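Local structure of hypothetical protein SMU.776 (2B78) at residues 11-14 against 15-18; 275-278 against 279-282; 334-337 against 338-342. The protein is probably an S-adenosylmethionine-dependent methyltransferase that acts on RNA, its exact substrate not being established. One frame throughout, in Å; residues are numbered along the deposited sequence.

Contact 1 (11-14 against 15-18); sequences EKKL and KRGV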
ATOM      1  N   GLU A  11       5.005  -3.331 -27.614  1.00 22.34           N
ATOM      2  CA  GLU A  11       5.947  -4.418 -27.875  1.00 22.23           C
ATOM      3  C   GLU A  11       7.250  -4.311 -27.075  1.00 22.01           C
ATOM      4  O   GLU A  11       7.623  -5.240 -26.362  1.00 21.95           O
ATOM      5  CB  GLU A  11       6.277  -4.463 -29.373  1.00 21.85           C
ATOM      6  CG  GLU A  11       7.032  -5.706 -29.801  1.00 22.60           C
ATOM      7  CD  GLU A  11       7.470  -5.658 -31.255  1.00 22.97           C
ATOM      8  OE1 GLU A  11       6.673  -5.209 -32.103  1.00 24.56           O
ATOM      9  OE2 GLU A  11       8.609  -6.078 -31.547  1.00 23.79           O
ATOM     10  N   LYS A  12       7.947  -3.186 -27.197  1.00 21.82           N
ATOM     11  CA  LYS A  12       9.204  -3.019 -26.479  1.00 22.83           C
ATOM     12  C   LYS A  12       9.011  -3.207 -24.976  1.00 23.38           C
ATOM     13  O   LYS A  12       9.860  -3.789 -24.305  1.00 23.47           O
ATOM     14  CB  LYS A  12       9.828  -1.643 -26.778  1.00 23.20           C
ATOM     15  CG  LYS A  12       8.982  -0.449 -26.372  1.00 25.72           C
ATOM     16  CD  LYS A  12       9.502   0.858 -26.982  1.00 27.92           C
ATOM     17  CE  LYS A  12      10.448   1.632 -26.062  1.00 30.03           C
ATOM     18  NZ  LYS A  12      11.771   0.987 -25.811  1.00 30.82           N
ATOM     19  N   LYS A  13       7.890  -2.732 -24.444  1.00 23.13           N
ATOM     20  CA  LYS A  13       7.637  -2.886 -23.017  1.00 23.48           C
ATOM     21  C   LYS A  13       7.470  -4.359 -22.669  1.00 23.34           C
ATOM     22  O   LYS A  13       8.058  -4.844 -21.701  1.00 22.60           O
ATOM     23  CB  LYS A  13       6.397  -2.089 -22.605  1.00 23.48           C
ATOM     24  CG  LYS A  13       6.627  -0.587 -22.636  1.00 23.19           C
ATOM     25  CD  LYS A  13       5.353   0.210 -22.401  1.00 24.20           C
ATOM     26  CE  LYS A  13       4.913   0.163 -20.950  1.00 24.09           C
ATOM     27  NZ  LYS A  13       3.766   1.083 -20.706  1.00 22.38           N
ATOM     28  N   LEU A  14       6.676  -5.071 -23.463  1.00 22.59           N
ATOM     29  CA  LEU A  14       6.465  -6.496 -23.232  1.00 22.11           C
ATOM     30  C   LEU A  14       7.797  -7.224 -23.248  1.00 21.77           C
ATOM     31  O   LEU A  14       8.089  -8.009 -22.348  1.00 22.40           O
ATOM     32  CB  LEU A  14       5.541  -7.094 -24.300  1.00 20.31           C
ATOM     33  CG  LEU A  14       4.044  -6.843 -24.128  1.00 19.76           C
ATOM     34  CD1 LEU A  14       3.285  -7.307 -25.370  1.00 17.17           C
ATOM     35  CD2 LEU A  14       3.557  -7.577 -22.878  1.00 19.33           C
ATOM     36  N   LYS A  15       8.613  -6.956 -24.264  1.00 22.91           N
ATOM     37  CA  LYS A  15       9.912  -7.608 -24.368  1.00 23.71           C
ATOM     38  C   LYS A  15      10.857  -7.224 -23.232  1.00 22.73           C
ATOM     39  O   LYS A  15      11.754  -7.986 -22.888  1.00 23.53           O
ATOM     40  CB  LYS A  15      10.565  -7.294 -25.723  1.00 24.82           C
ATOM     41  CG  LYS A  15       9.802  -7.861 -26.917  1.00 27.31           C
ATOM     42  CD  LYS A  15      10.589  -7.764 -28.225  1.00 29.39           C
ATOM     43  CE  LYS A  15      10.849  -6.324 -28.650  1.00 31.41           C
ATOM     44  NZ  LYS A  15      11.540  -6.247 -29.975  1.00 33.41           N
ATOM     45  N   ARG A  16      10.646  -6.048 -22.646  1.00 22.43           N
ATOM     46  CA  ARG A  16      11.486  -5.563 -21.551  1.00 21.64           C
ATOM     47  C   ARG A  16      11.072  -6.165 -20.206  1.00 21.62           C
ATOM     48  O   ARG A  16      11.770  -6.011 -19.200  1.00 20.13           O
ATOM     49  CB  ARG A  16      11.393  -4.040 -21.468  1.00 22.95           C
ATOM     50  CG  ARG A  16      12.419  -3.372 -20.559  1.00 25.37           C
ATOM     51  CD  ARG A  16      12.037  -1.916 -20.329  1.00 27.34           C
ATOM     52  NE  ARG A  16      11.569  -1.300 -21.564  1.00 28.63           N
ATOM     53  CZ  ARG A  16      10.491  -0.530 -21.653  1.00 27.61           C
ATOM     54  NH1 ARG A  16       9.764  -0.273 -20.573  1.00 27.04           N
ATOM     55  NH2 ARG A  16      10.138  -0.028 -22.825  1.00 28.20           N
ATOM     56  N   GLY A  17       9.921  -6.830 -20.185  1.00 20.45           N
ATOM     57  CA  GLY A  17       9.457  -7.436 -18.950  1.00 19.94           C
ATOM     58  C   GLY A  17       8.348  -6.682 -18.238  1.00 20.21           C
ATOM     59  O   GLY A  17       8.037  -6.972 -17.082  1.00 20.90           O
ATOM     60  N   VAL A  18       7.742  -5.710 -18.909  1.00 20.06           N
ATOM     61  CA  VAL A  18       6.657  -4.958 -18.288  1.00 19.05           C
ATOM     62  C   VAL A  18       5.413  -5.827 -18.441  1.00 19.28           C
ATOM     63  O   VAL A  18       5.056  -6.221 -19.553  1.00 19.73           O
ATOM     64  CB  VAL A  18       6.452  -3.593 -18.981  1.00 18.59           C
ATOM     65  CG1 VAL A  18       5.285  -2.852 -18.357  1.00 17.62           C
ATOM     66  CG2 VAL A  18       7.721  -2.758 -18.846  1.00 17.57           C
TER
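The guanidinium group of Arg16 lays one face over the backbone of Lys13, whose CA stands 3.7 Å above its plane, toward the rim. Arg16 NH2 also comes within 3.6 Å of Lys13 CG. The arginine reaches back along the helix because its CG stands opposite the backbone N (chi1 -168°) and the chain then bends at chi3. Lys12 runs alongside Arg16 and points the same way, bringing its NZ to the edge of the guanidinium, near its plane. The 3.6 Å between Lys12 NZ and Arg16 NH2 sets two like charges close together; both residues are exposed, and solvent would be expected to screen them. One residue earlier, Glu11 and Lys15 also run side by side, here with opposite charges: OE2 of Glu11 lies 3.3 Å from NZ of Lys15, a salt bridge whose hydrogen bond is weak.

The helix ends in a Schellman motif. Gly17 has positive phi (103°), an angle at which a CB would press on the preceding carbonyl oxygen, which accounts for the glycine. Val18 N donates to Lys13 O at 2.9 Å and Gly17 N to Leu14 O at 3.1 Å. The first of these bonds folds Val18 back onto the last turn, where its CB lies 3.9 Å from Lys13 CB.

Helix 8-16 connects strand 2-5 to strand 20-22 in the PUA-like domain. Leu14 and Glu11 rest on Leu46 of strand 45-54, while Lys13 NZ forms a salt bridge with Asp25. Beyond the cap, Gly17 O accepts a hydrogen bond from Asn369 and Val18 touches Asp372, both in the loop between strands 355-360 and 379-384 of the methyltransferase part.

Contact 2 (275-278 against 279-282); sequences YFKY and ARRH
Ala279 CB meets the Tyr275 ring at 4.3 Å from CE2, on the buried side of helix 272-281. This helix belongs to the Rossmann-like methyltransferase fold, whose seven-stranded sheet has the characteristic 3-2-1-4-5-7-6 order, and it connects strand 265-269 to strand 286-291. On the packed side Tyr275 reaches Leu217, Thr239 and Val241 on the sheet and bonds through OH to Tyr286, while Phe276 fits against Leu219 and Leu313. Phe276 also lies beside Val272, a residue seen to bind S-adenosyl-L-homocysteine.

Arg280 marks the border between the two sides. The face of its guanidinium covers the preceding turn, with Phe276 O 3.6 Å above the plane and Lys277 CA offset toward the rim. A bend at chi3 (-70°) brings the group back over that turn, and NH1 goes on to hydrogen-bond Gln316 on helix 306-319. Phe276 O thus takes the Arg280 backbone N-H at 3.0 Å and also lies beneath its charged end, whose field would be expected to polarise the carbonyl.

The other side is exposed to solvent and rich in positive charge. The fully extended Lys277 crosses Arg281 there, but their fine placement is doubtful because Lys277 CE and Arg281 NH2 come too close, at 2.9 Å. Arg281 NH1 turns toward the backbone, lying 3.5 Å from Tyr278 CA.

At the helix end, the His282 and Tyr278 rings meet obliquely, their planes at 54° and centroids 4.3 Å apart. His282 CD2 sits over the centre of the tyrosine ring, 3.3 Å above its plane, and the same carbon brings the histidine edge to within 3.2 Å of Tyr278 O.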
ATOM      1  N   TYR A 275      -7.170  21.920  10.780  1.00 12.27           N
ATOM      2  CA  TYR A 275      -6.226  21.760  11.875  1.00 12.03           C
ATOM      3  C   TYR A 275      -5.019  22.678  11.690  1.00 10.95           C
ATOM      4  O   TYR A 275      -4.457  23.167  12.669  1.00 10.14           O
ATOM      5  CB  TYR A 275      -5.737  20.312  12.011  1.00 12.62           C
ATOM      6  CG  TYR A 275      -4.978  20.120  13.303  1.00 14.35           C
ATOM      7  CD1 TYR A 275      -5.658  20.001  14.516  1.00 14.98           C
ATOM      8  CD2 TYR A 275      -3.583  20.160  13.333  1.00 15.03           C
ATOM      9  CE1 TYR A 275      -4.970  19.938  15.733  1.00 15.71           C
ATOM     10  CE2 TYR A 275      -2.882  20.093  14.547  1.00 16.43           C
ATOM     11  CZ  TYR A 275      -3.585  19.985  15.742  1.00 15.01           C
ATOM     12  OH  TYR A 275      -2.913  19.933  16.944  1.00 16.29           O
ATOM     13  N   PHE A 276      -4.614  22.908  10.441  1.00 10.55           N
ATOM     14  CA  PHE A 276      -3.481  23.787  10.187  1.00 11.24           C
ATOM     15  C   PHE A 276      -3.820  25.165  10.730  1.00 12.48           C
ATOM     16  O   PHE A 276      -3.009  25.794  11.412  1.00 14.42           O
ATOM     17  CB  PHE A 276      -3.175  23.878   8.685  1.00 11.32           C
ATOM     18  CG  PHE A 276      -2.316  22.750   8.162  1.00 10.85           C
ATOM     19  CD1 PHE A 276      -1.164  22.362   8.840  1.00 10.13           C
ATOM     20  CD2 PHE A 276      -2.635  22.116   6.961  1.00 12.34           C
ATOM     21  CE1 PHE A 276      -0.338  21.357   8.330  1.00 11.02           C
ATOM     22  CE2 PHE A 276      -1.817  21.114   6.441  1.00 11.17           C
ATOM     23  CZ  PHE A 276      -0.667  20.732   7.127  1.00 10.57           C
ATOM     24  N   LYS A 277      -5.034  25.624  10.439  1.00 11.62           N
ATOM     25  CA  LYS A 277      -5.500  26.927  10.904  1.00 12.21           C
ATOM     26  C   LYS A 277      -5.618  27.004  12.432  1.00 10.89           C
ATOM     27  O   LYS A 277      -5.341  28.041  13.042  1.00 10.55           O
ATOM     28  CB  LYS A 277      -6.859  27.246  10.271  1.00 13.47           C
ATOM     29  CG  LYS A 277      -7.430  28.587  10.718  1.00 14.82           C
ATOM     30  CD  LYS A 277      -8.714  28.924   9.973  1.00 20.61           C
ATOM     31  CE  LYS A 277      -9.198  30.319  10.328  1.00 22.71           C
ATOM     32  NZ  LYS A 277     -10.434  30.682   9.588  1.00 25.84           N
ATOM     33  N   TYR A 278      -6.060  25.911  13.039  1.00 11.54           N
ATOM     34  CA  TYR A 278      -6.217  25.823  14.491  1.00 11.24           C
ATOM     35  C   TYR A 278      -4.845  25.918  15.144  1.00 11.29           C
ATOM     36  O   TYR A 278      -4.656  26.580  16.171  1.00 12.02           O
ATOM     37  CB  TYR A 278      -6.854  24.480  14.859  1.00 11.73           C
ATOM     38  CG  TYR A 278      -7.314  24.375  16.298  1.00 14.24           C
ATOM     39  CD1 TYR A 278      -8.450  25.055  16.735  1.00 15.49           C
ATOM     40  CD2 TYR A 278      -6.619  23.595  17.220  1.00 14.51           C
ATOM     41  CE1 TYR A 278      -8.888  24.958  18.058  1.00 15.73           C
ATOM     42  CE2 TYR A 278      -7.045  23.492  18.549  1.00 14.10           C
ATOM     43  CZ  TYR A 278      -8.181  24.176  18.958  1.00 14.94           C
ATOM     44  OH  TYR A 278      -8.619  24.082  20.266  1.00 17.23           O
ATOM     45  N   ALA A 279      -3.884  25.239  14.535  1.00 12.01           N
ATOM     46  CA  ALA A 279      -2.517  25.207  15.037  1.00 13.16           C
ATOM     47  C   ALA A 279      -1.875  26.590  14.977  1.00 13.16           C
ATOM     48  O   ALA A 279      -1.167  27.005  15.902  1.00 12.18           O
ATOM     49  CB  ALA A 279      -1.707  24.214  14.222  1.00 13.21           C
ATOM     50  N   ARG A 280      -2.113  27.296  13.877  1.00 13.06           N
ATOM     51  CA  ARG A 280      -1.571  28.641  13.720  1.00 15.07           C
ATOM     52  C   ARG A 280      -2.188  29.543  14.784  1.00 15.56           C
ATOM     53  O   ARG A 280      -1.490  30.317  15.448  1.00 14.67           O
ATOM     54  CB  ARG A 280      -1.885  29.184  12.324  1.00 14.46           C
ATOM     55  CG  ARG A 280      -1.187  28.447  11.185  1.00 15.29           C
ATOM     56  CD  ARG A 280      -1.264  29.263   9.900  1.00 14.92           C
ATOM     57  NE  ARG A 280      -2.614  29.338   9.339  1.00 11.91           N
ATOM     58  CZ  ARG A 280      -3.130  28.435   8.510  1.00 12.37           C
ATOM     59  NH1 ARG A 280      -2.412  27.382   8.143  1.00 12.61           N
ATOM     60  NH2 ARG A 280      -4.360  28.592   8.030  1.00 11.89           N
ATOM     61  N   ARG A 281      -3.503  29.422  14.945  1.00 16.87           N
ATOM     62  CA  ARG A 281      -4.253  30.210  15.918  1.00 17.94           C
ATOM     63  C   ARG A 281      -3.786  30.014  17.359  1.00 18.01           C
ATOM     64  O   ARG A 281      -3.703  30.979  18.132  1.00 18.86           O
ATOM     65  CB  ARG A 281      -5.742  29.865  15.801  1.00 20.26           C
ATOM     66  CG  ARG A 281      -6.632  30.448  16.901  1.00 23.98           C
ATOM     67  CD  ARG A 281      -8.082  30.009  16.711  1.00 27.86           C
ATOM     68  NE  ARG A 281      -8.612  30.403  15.401  1.00 34.18           N
ATOM     69  CZ  ARG A 281      -8.906  29.567  14.401  1.00 35.33           C
ATOM     70  NH1 ARG A 281      -8.737  28.249  14.525  1.00 34.60           N
ATOM     71  NH2 ARG A 281      -9.369  30.057  13.256  1.00 34.64           N
ATOM     72  N   HIS A 282      -3.465  28.774  17.719  1.00 16.98           N
ATOM     73  CA  HIS A 282      -3.028  28.455  19.076  1.00 16.40           C
ATOM     74  C   HIS A 282      -1.521  28.281  19.258  1.00 15.72           C
ATOM     75  O   HIS A 282      -1.053  27.808  20.309  1.00 14.26           O
ATOM     76  CB  HIS A 282      -3.783  27.215  19.555  1.00 16.82           C
ATOM     77  CG  HIS A 282      -5.259  27.437  19.678  1.00 15.91           C
ATOM     78  ND1 HIS A 282      -5.812  28.192  20.690  1.00 16.24           N
ATOM     79  CD2 HIS A 282      -6.289  27.051  18.887  1.00 17.25           C
ATOM     80  CE1 HIS A 282      -7.120  28.263  20.517  1.00 16.28           C
ATOM     81  NE2 HIS A 282      -7.436  27.579  19.430  1.00 17.42           N
TER

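Contact 3 (334-337 against 338-342); sequences ANMT and VSQFK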
ATOM      1  N   ALA A 334      -0.162   5.748  -6.850  1.00 22.63           N
ATOM      2  CA  ALA A 334       0.490   5.003  -7.930  1.00 23.78           C
ATOM      3  C   ALA A 334       0.671   5.826  -9.196  1.00 24.23           C
ATOM      4  O   ALA A 334       1.537   5.523 -10.029  1.00 25.34           O
ATOM      5  CB  ALA A 334      -0.315   3.742  -8.247  1.00 24.26           C
ATOM      6  N   ASN A 335      -0.146   6.866  -9.328  1.00 24.69           N
ATOM      7  CA  ASN A 335      -0.113   7.752 -10.481  1.00 25.35           C
ATOM      8  C   ASN A 335       0.973   8.816 -10.396  1.00 25.32           C
ATOM      9  O   ASN A 335       1.218   9.523 -11.372  1.00 26.10           O
ATOM     10  CB  ASN A 335      -1.478   8.424 -10.651  1.00 28.12           C
ATOM     11  CG  ASN A 335      -2.081   8.864  -9.325  1.00 29.97           C
ATOM     12  OD1 ASN A 335      -2.459   8.032  -8.495  1.00 31.03           O
ATOM     13  ND2 ASN A 335      -2.171  10.174  -9.118  1.00 31.36           N
ATOM     14  N   MET A 336       1.618   8.944  -9.238  1.00 24.10           N
ATOM     15  CA  MET A 336       2.690   9.930  -9.086  1.00 23.89           C
ATOM     16  C   MET A 336       4.077   9.290  -9.076  1.00 23.07           C
ATOM     17  O   MET A 336       4.315   8.311  -8.366  1.00 23.66           O
ATOM     18  CB  MET A 336       2.525  10.733  -7.791  1.00 24.63           C
ATOM     19  CG  MET A 336       1.794  12.060  -7.945  1.00 24.38           C
ATOM     20  SD  MET A 336       2.442  13.279  -6.777  1.00 30.93           S
ATOM     21  CE  MET A 336       3.089  14.512  -7.895  1.00 28.52           C
ATOM     22  N   THR A 337       4.998   9.843  -9.861  1.00 21.44           N
ATOM     23  CA  THR A 337       6.352   9.313  -9.883  1.00 19.13           C
ATOM     24  C   THR A 337       7.106   9.911  -8.699  1.00 18.89           C
ATOM     25  O   THR A 337       6.634  10.856  -8.052  1.00 17.03           O
ATOM     26  CB  THR A 337       7.113   9.697 -11.177  1.00 19.70           C
ATOM     27  OG1 THR A 337       7.285  11.120 -11.227  1.00 18.56           O
ATOM     28  CG2 THR A 337       6.345   9.241 -12.409  1.00 18.85           C
ATOM     29  N   VAL A 338       8.280   9.355  -8.419  1.00 17.87           N
ATOM     30  CA  VAL A 338       9.111   9.845  -7.332  1.00 17.72           C
ATOM     31  C   VAL A 338       9.483  11.301  -7.607  1.00 18.09           C
ATOM     32  O   VAL A 338       9.461  12.127  -6.700  1.00 16.73           O
ATOM     33  CB  VAL A 338      10.407   9.013  -7.202  1.00 17.43           C
ATOM     34  CG1 VAL A 338      11.433   9.758  -6.355  1.00 15.67           C
ATOM     35  CG2 VAL A 338      10.091   7.660  -6.584  1.00 16.19           C
ATOM     36  N   SER A 339       9.824  11.610  -8.859  1.00 18.85           N
ATOM     37  CA  SER A 339      10.210  12.972  -9.216  1.00 19.86           C
ATOM     38  C   SER A 339       9.030  13.940  -9.143  1.00 19.79           C
ATOM     39  O   SER A 339       9.192  15.083  -8.712  1.00 20.39           O
ATOM     40  CB  SER A 339      10.854  13.009 -10.613  1.00 20.46           C
ATOM     41  OG  SER A 339       9.988  12.503 -11.610  1.00 23.23           O
ATOM     42  N   GLN A 340       7.852  13.494  -9.566  1.00 19.36           N
ATOM     43  CA  GLN A 340       6.652  14.335  -9.505  1.00 19.81           C
ATOM     44  C   GLN A 340       6.335  14.674  -8.057  1.00 19.33           C
ATOM     45  O   GLN A 340       5.909  15.791  -7.740  1.00 19.44           O
ATOM     46  CB  GLN A 340       5.450  13.607 -10.081  1.00 22.32           C
ATOM     47  CG  GLN A 340       5.266  13.746 -11.572  1.00 26.59           C
ATOM     48  CD  GLN A 340       4.014  13.039 -12.039  1.00 30.24           C
ATOM     49  OE1 GLN A 340       3.883  11.816 -11.892  1.00 31.34           O
ATOM     50  NE2 GLN A 340       3.075  13.800 -12.598  1.00 32.01           N
ATOM     51  N   PHE A 341       6.527  13.688  -7.186  1.00 17.39           N
ATOM     52  CA  PHE A 341       6.265  13.849  -5.763  1.00 15.36           C
ATOM     53  C   PHE A 341       7.263  14.833  -5.186  1.00 15.43           C
ATOM     54  O   PHE A 341       6.891  15.775  -4.484  1.00 12.61           O
ATOM     55  CB  PHE A 341       6.375  12.490  -5.055  1.00 14.26           C
ATOM     56  CG  PHE A 341       5.977  12.520  -3.597  1.00 13.14           C
ATOM     57  CD1 PHE A 341       4.887  13.271  -3.173  1.00 10.43           C
ATOM     58  CD2 PHE A 341       6.688  11.780  -2.654  1.00 11.04           C
ATOM     59  CE1 PHE A 341       4.511  13.288  -1.830  1.00 12.54           C
ATOM     60  CE2 PHE A 341       6.321  11.787  -1.308  1.00 11.45           C
ATOM     61  CZ  PHE A 341       5.226  12.547  -0.895  1.00 12.42           C
ATOM     62  N   LYS A 342       8.537  14.620  -5.498  1.00 16.13           N
ATOM     63  CA  LYS A 342       9.579  15.503  -5.000  1.00 16.11           C
ATOM     64  C   LYS A 342       9.298  16.942  -5.436  1.00 16.29           C
ATOM     65  O   LYS A 342       9.571  17.880  -4.690  1.00 16.59           O
ATOM     66  CB  LYS A 342      10.935  15.043  -5.524  1.00 15.80           C
ATOM     67  CG  LYS A 342      12.124  15.607  -4.771  1.00 19.56           C
ATOM     68  CD  LYS A 342      13.379  14.842  -5.156  1.00 20.63           C
ATOM     69  CE  LYS A 342      14.573  15.263  -4.327  1.00 23.75           C
ATOM     70  NZ  LYS A 342      15.755  14.421  -4.652  1.00 26.48           N
TER
HETATM   71  O   HOH W   1       0.327  12.309 -11.570  1.00 42.42           O
HETATM   72  O   HOH W   2       7.984  12.500 -13.565  1.00 28.16           O
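A glutamine takes the place of the more familiar glutamate in the capping box that starts helix 338-349. Gln340 OE1 accepts from Thr337 N at 3.0 Å, and Gln340 N donates to Thr337 OG1, also at 3.0 Å, with N-H...O angles of 162° and 157°. The two side chains cross at about a right angle. Thr337 places OG1 between its own backbone N and carbonyl carbon (chi1 64°), which directs the hydroxyl at the first turn, while CG2 approaches Gln340 OE1. Waters extend the box: one bridges Thr337 OG1 and Ser339 OG, 2.8 Å from each, and another donates to Asn335 O and weakly accepts from Gln340 NE2. Phe341 N bonds Thr337 O and begins the regular helical pattern.

Beneath the polar cap, the bent Met336 chain carries SD to 4.4 Å from Phe341 CD1, an apolar contact on the buried side. Met336 also touches Val306 and Ser307 of helix 306-319. Phe341 makes an edge-to-face contact with Tyr310 of that helix and packs on Ala329 and Thr331 of strand 325-331, while Val338 leans on Lys379 and Phe381 of strand 379-384.

Overall arrangement
All three contacts concern helix ends and are partly buried, each with an apolar side against the fold and a polar side outward. Contacts 1 and 2 lie at the C-terminal ends of helices, the first finished by a Schellman motif, the second carrying an oblique tyrosine-histidine pair; contact 3 opens a helix with a capping box and waters. Contacts 2 and 3 share the methyltransferase sheet and both pack on helix 306-319, although their nearest atoms are about 13 Å apart. Contact 1 belongs to the PUA-like part, with its centre about 50 Å from that of contact 2. Charged side chains mark contacts 1 and 2, whereas neutral groups make contact 3.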